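Local coordinates for 2-keto-3-deoxygluconate kinase (Thermotoga maritima, PDB 2AFB), which probably catalyses the ATP-dependent phosphorylation of 2-keto-3-deoxygluconate, as a member of the pfkB family of carbohydrate kinases, at residues M267-N271 against G272-F276; S308-K311 against A312-A316. One frame throughout, in Å; residues are numbered along the deposited sequence.

Interaction 1. Residues M267-N271 against G272-F276; sequences MVFEN and GQPHF
Val268 and His275 face each other as a hydrogen-bonded antiparallel pair, with Val268 N donating to His275 O at 2.9 Å and a weak return bond from His275 N to Val268 O. The imidazole adds to it: ND1 of His275 reaches Val268 O at 3.2 Å, the acceptor lying in the ring plane, so that one carbonyl receives both backbone and side chain of the same histidine. With CG anti to the carbonyl carbon and beside the backbone N (chi1 -63°), the ring turns its ND1 edge to Val268 O, and this bond would help fix its rotation. Glu270 and Gln273 exchange two further backbone bonds, closing a beta hairpin with a two-residue loop, a type I' turn in which Asn271 and Gly272 both have positive phi. Met267, Phe269, Pro274 and Phe276 line the opposite face of the hairpin from His275. There CG of Met267 sits over the Phe276 ring, 3.9 Å from its centroid, in a CH-pi contact, while SE of this selenomethionine, Met267, approaches the same ring obliquely and lies 4.0 Å from Pro274 CB. The Phe269 ring leans along the turn, CZ 3.4 Å from Gly272 C, with Gln273 N over one face.

Interaction 2. Residues S308-K311 against A312-A316; sequences SQKK and AEFAA
The first two turns of helix 308-322 carry this contact, a run of i to i+4 hydrogen bonds with one side-chain hydrogen bond of the same spacing on the flank. Glu313 N donates to Gln309 O at 3.0 Å, Phe314 N to Lys310 O at 2.9 Å and Ala315 N to Lys311 O at 3.1 Å. Ala312 N is shared, bonded to Ser308 O at 3.2 Å and only weakly to Gln309 O.

The side-chain hydrogen bond runs from the amide of Gln309 to the carboxylate of Glu313, NE2 to OE2 at 3.2 Å. OE2 lies near the amide plane, but the nitrogen approaches it from above the carboxylate plane, the two flat groups being turned 45° against each other. Both chains bend at chi2, near +60° in Gln309 and -60° in Glu313, which brings their ends together. Each group also has a partner on strand 273-283: NE2 donates to Phe276 O, and Glu313 OE1 accepts from Asn278 N. The amide therefore gives hydrogen bonds to two acceptors, and the carboxylate is held through both oxygens.

Lys311 leaves another side of the helix, its chain extended beyond CG, and NZ makes a salt bridge to Glu270 OE1 and a hydrogen bond to Ser302 OG; these contacts would be expected to stabilise the charge of this buried lysine. Lys310 and Phe314 run alongside each other, pointing the same way, and both engage Phe306, the lysine by a cation-pi contact and the phenylalanine edge-to-face. Between the two, Lys310 NZ approaches Phe314 CD1 obliquely at 4.2 Å.

In the fold
Interaction 1 comes first along the chain and interaction 2 second, with helix 290-304 between them; their centres lie about 10 Å apart, on the same side of the chain's centre. The hairpin of 267-276 belongs to the outer, antiparallel end of the nine-stranded mixed sheet, and helix 308-322 packs against the face bearing Val268, Glu270 and His275. The two touch directly: Glu270 OE2 and Ser308 OG, 2.6 Å apart, probably share a hydrogen bond, and His275 CE1 packs on Ser308 CB at 3.3 Å. The hairpin, the edge of the sheet within this chain, thus lies between helix 308-322 on one face and helix 230-244, met by Phe269, on the other, as in the layered alpha/beta architecture of ribokinase-like folds.

Interaction 1. Residues M267-N271 against G272-F276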
loop_
_atom_site.group_PDB
_atom_site.type_symbol
_atom_site.label_atom_id
_atom_site.label_comp_id
_atom_site.label_asym_id
_atom_site.label_seq_id
_atom_site.Cartn_x
_atom_site.Cartn_y
_atom_site.Cartn_z
HETATM N N MSE A 267 -36.529 -3.241 -15.538
HETATM C CA MSE A 267 -37.940 -3.382 -15.688
HETATM C C MSE A 267 -38.428 -4.489 -14.795
HETATM O O MSE A 267 -37.828 -5.550 -14.747
HETATM C CB MSE A 267 -38.307 -3.717 -17.122
HETATM C CG MSE A 267 -39.810 -3.767 -17.357
HETATM SE SE MSE A 267 -40.288 -5.000 -18.866
HETATM C CE MSE A 267 -39.588 -6.696 -18.112
ATOM N N VAL A 268 -39.556 -4.260 -14.146
ATOM C CA VAL A 268 -40.230 -5.318 -13.417
ATOM C C VAL A 268 -41.547 -5.516 -14.083
ATOM O O VAL A 268 -42.315 -4.578 -14.235
ATOM C CB VAL A 268 -40.386 -4.950 -11.927
ATOM C CG1 VAL A 268 -41.390 -5.842 -11.220
ATOM C CG2 VAL A 268 -39.020 -5.018 -11.250
ATOM N N PHE A 269 -41.837 -6.754 -14.468
ATOM C CA PHE A 269 -43.140 -7.078 -15.097
ATOM C C PHE A 269 -43.933 -7.999 -14.183
ATOM O O PHE A 269 -43.495 -9.098 -13.885
ATOM C CB PHE A 269 -42.914 -7.755 -16.450
ATOM C CG PHE A 269 -44.182 -8.069 -17.225
ATOM C CD1 PHE A 269 -44.845 -9.270 -17.043
ATOM C CD2 PHE A 269 -44.665 -7.180 -18.176
ATOM C CE1 PHE A 269 -45.999 -9.575 -17.801
ATOM C CE2 PHE A 269 -45.802 -7.450 -18.916
ATOM C CZ PHE A 269 -46.493 -8.645 -18.704
ATOM N N GLU A 270 -45.078 -7.531 -13.710
ATOM C CA GLU A 270 -45.969 -8.360 -12.912
ATOM C C GLU A 270 -47.394 -7.851 -13.056
ATOM O O GLU A 270 -47.609 -6.730 -13.518
ATOM C CB GLU A 270 -45.494 -8.522 -11.444
ATOM C CG GLU A 270 -45.197 -7.272 -10.684
ATOM C CD GLU A 270 -44.554 -7.503 -9.266
ATOM O OE1 GLU A 270 -43.751 -8.449 -9.049
ATOM O OE2 GLU A 270 -44.845 -6.692 -8.358
ATOM N N ASN A 271 -48.346 -8.710 -12.708
ATOM C CA ASN A 271 -49.784 -8.491 -12.922
ATOM C C ASN A 271 -50.091 -8.007 -14.325
ATOM O O ASN A 271 -50.931 -7.137 -14.511
ATOM C CB ASN A 271 -50.373 -7.515 -11.886
ATOM C CG ASN A 271 -50.009 -7.898 -10.438
ATOM O OD1 ASN A 271 -49.325 -7.144 -9.723
ATOM N ND2 ASN A 271 -50.439 -9.083 -10.020
ATOM N N GLY A 272 -49.380 -8.565 -15.300
ATOM C CA GLY A 272 -49.594 -8.257 -16.710
ATOM C C GLY A 272 -49.028 -6.949 -17.202
ATOM O O GLY A 272 -49.326 -6.542 -18.333
ATOM N N GLN A 273 -48.179 -6.306 -16.395
ATOM C CA GLN A 273 -47.803 -4.915 -16.679
ATOM C C GLN A 273 -46.359 -4.621 -16.450
ATOM O O GLN A 273 -45.786 -5.018 -15.426
ATOM C CB GLN A 273 -48.627 -3.936 -15.845
ATOM C CG GLN A 273 -50.132 -4.028 -16.071
ATOM C CD GLN A 273 -50.563 -3.568 -17.465
ATOM O OE1 GLN A 273 -50.001 -2.617 -18.031
ATOM N NE2 GLN A 273 -51.572 -4.239 -18.022
ATOM N N PRO A 274 -45.762 -3.871 -17.381
ATOM C CA PRO A 274 -44.357 -3.513 -17.191
ATOM C C PRO A 274 -44.231 -2.239 -16.350
ATOM O O PRO A 274 -45.124 -1.414 -16.343
ATOM C CB PRO A 274 -43.864 -3.274 -18.617
ATOM C CG PRO A 274 -45.099 -2.696 -19.339
ATOM C CD PRO A 274 -46.320 -3.269 -18.604
ATOM N N HIS A 275 -43.100 -2.137 -15.653
ATOM C CA HIS A 275 -42.753 -1.032 -14.785
ATOM C C HIS A 275 -41.286 -0.734 -14.982
ATOM O O HIS A 275 -40.463 -1.541 -14.577
ATOM C CB HIS A 275 -42.998 -1.447 -13.331
ATOM C CG HIS A 275 -44.421 -1.744 -13.055
ATOM N ND1 HIS A 275 -44.938 -3.023 -13.140
ATOM C CD2 HIS A 275 -45.473 -0.918 -12.806
ATOM C CE1 HIS A 275 -46.242 -2.975 -12.909
ATOM N NE2 HIS A 275 -46.590 -1.714 -12.701
ATOM N N PHE A 276 -40.969 0.414 -15.588
ATOM C CA PHE A 276 -39.597 0.831 -15.855
ATOM C C PHE A 276 -39.104 1.795 -14.792
ATOM O O PHE A 276 -39.831 2.695 -14.411
ATOM C CB PHE A 276 -39.479 1.457 -17.250
ATOM C CG PHE A 276 -39.844 0.495 -18.356
ATOM C CD1 PHE A 276 -38.891 -0.377 -18.890
ATOM C CD2 PHE A 276 -41.156 0.406 -18.811
ATOM C CE1 PHE A 276 -39.247 -1.288 -19.895
ATOM C CE2 PHE A 276 -41.509 -0.513 -19.794
ATOM C CZ PHE A 276 -40.561 -1.350 -20.333
#

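Interaction 2. Residues S308-K311 against A312-A316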
loop_
_atom_site.group_PDB
_atom_site.type_symbol
_atom_site.label_atom_id
_atom_site.label_comp_id
_atom_site.label_asym_id
_atom_site.label_seq_id
_atom_site.Cartn_x
_atom_site.Cartn_y
_atom_site.Cartn_z
ATOM N N SER A 308 -45.331 -2.783 -7.475
ATOM C CA SER A 308 -44.527 -3.141 -8.629
ATOM C C SER A 308 -43.621 -2.026 -9.096
ATOM O O SER A 308 -42.462 -2.273 -9.410
ATOM C CB SER A 308 -45.430 -3.571 -9.777
ATOM O OG SER A 308 -46.145 -4.729 -9.421
ATOM N N GLN A 309 -44.129 -0.799 -9.102
ATOM C CA GLN A 309 -43.289 0.334 -9.474
ATOM C C GLN A 309 -42.161 0.508 -8.455
ATOM O O GLN A 309 -40.986 0.680 -8.834
ATOM C CB GLN A 309 -44.099 1.632 -9.658
ATOM C CG GLN A 309 -43.338 2.738 -10.394
ATOM C CD GLN A 309 -42.867 2.329 -11.825
ATOM O OE1 GLN A 309 -43.638 1.782 -12.603
ATOM N NE2 GLN A 309 -41.594 2.601 -12.143
ATOM N N LYS A 310 -42.490 0.401 -7.173
ATOM C CA LYS A 310 -41.475 0.563 -6.148
ATOM C C LYS A 310 -40.459 -0.538 -6.206
ATOM O O LYS A 310 -39.278 -0.313 -5.947
ATOM C CB LYS A 310 -42.076 0.702 -4.733
ATOM C CG LYS A 310 -41.014 0.607 -3.644
ATOM C CD LYS A 310 -41.553 0.803 -2.265
ATOM C CE LYS A 310 -40.561 1.568 -1.348
ATOM N NZ LYS A 310 -39.635 0.733 -0.661
ATOM N N LYS A 311 -40.874 -1.743 -6.564
ATOM C CA LYS A 311 -39.906 -2.811 -6.767
ATOM C C LYS A 311 -38.866 -2.447 -7.825
ATOM O O LYS A 311 -37.705 -2.808 -7.703
ATOM C CB LYS A 311 -40.564 -4.101 -7.263
ATOM C CG LYS A 311 -41.165 -4.935 -6.211
ATOM C CD LYS A 311 -41.682 -6.254 -6.782
ATOM C CE LYS A 311 -42.822 -6.776 -5.918
ATOM N NZ LYS A 311 -42.941 -8.229 -6.058
ATOM N N ALA A 312 -39.317 -1.807 -8.897
ATOM C CA ALA A 312 -38.423 -1.439 -9.980
ATOM C C ALA A 312 -37.499 -0.323 -9.540
ATOM O O ALA A 312 -36.307 -0.407 -9.789
ATOM C CB ALA A 312 -39.187 -1.021 -11.236
ATOM N N GLU A 313 -38.029 0.700 -8.881
ATOM C CA GLU A 313 -37.202 1.850 -8.521
ATOM C C GLU A 313 -36.171 1.459 -7.477
ATOM O O GLU A 313 -34.997 1.823 -7.605
ATOM C CB GLU A 313 -38.029 3.031 -7.990
ATOM C CG GLU A 313 -39.001 3.653 -8.958
ATOM C CD GLU A 313 -38.386 4.208 -10.265
ATOM O OE1 GLU A 313 -37.125 4.350 -10.417
ATOM O OE2 GLU A 313 -39.214 4.530 -11.151
ATOM N N PHE A 314 -36.611 0.714 -6.459
ATOM C CA PHE A 314 -35.743 0.268 -5.382
ATOM C C PHE A 314 -34.622 -0.620 -5.942
ATOM O O PHE A 314 -33.438 -0.439 -5.628
ATOM C CB PHE A 314 -36.544 -0.518 -4.351
ATOM C CG PHE A 314 -35.758 -0.899 -3.132
ATOM C CD1 PHE A 314 -35.738 -0.054 -2.009
ATOM C CD2 PHE A 314 -35.100 -2.125 -3.068
ATOM C CE1 PHE A 314 -35.028 -0.416 -0.890
ATOM C CE2 PHE A 314 -34.386 -2.473 -1.950
ATOM C CZ PHE A 314 -34.368 -1.630 -0.857
ATOM N N ALA A 315 -34.987 -1.600 -6.757
ATOM C CA ALA A 315 -33.961 -2.493 -7.319
ATOM C C ALA A 315 -33.021 -1.810 -8.326
ATOM O O ALA A 315 -31.845 -2.116 -8.364
ATOM C CB ALA A 315 -34.595 -3.705 -7.934
ATOM N N ALA A 316 -33.534 -0.929 -9.168
ATOM C CA ALA A 316 -32.643 -0.073 -9.998
ATOM C C ALA A 316 -31.687 0.757 -9.122
ATOM O O ALA A 316 -30.475 0.782 -9.347
ATOM C CB ALA A 316 -33.480 0.846 -10.914
#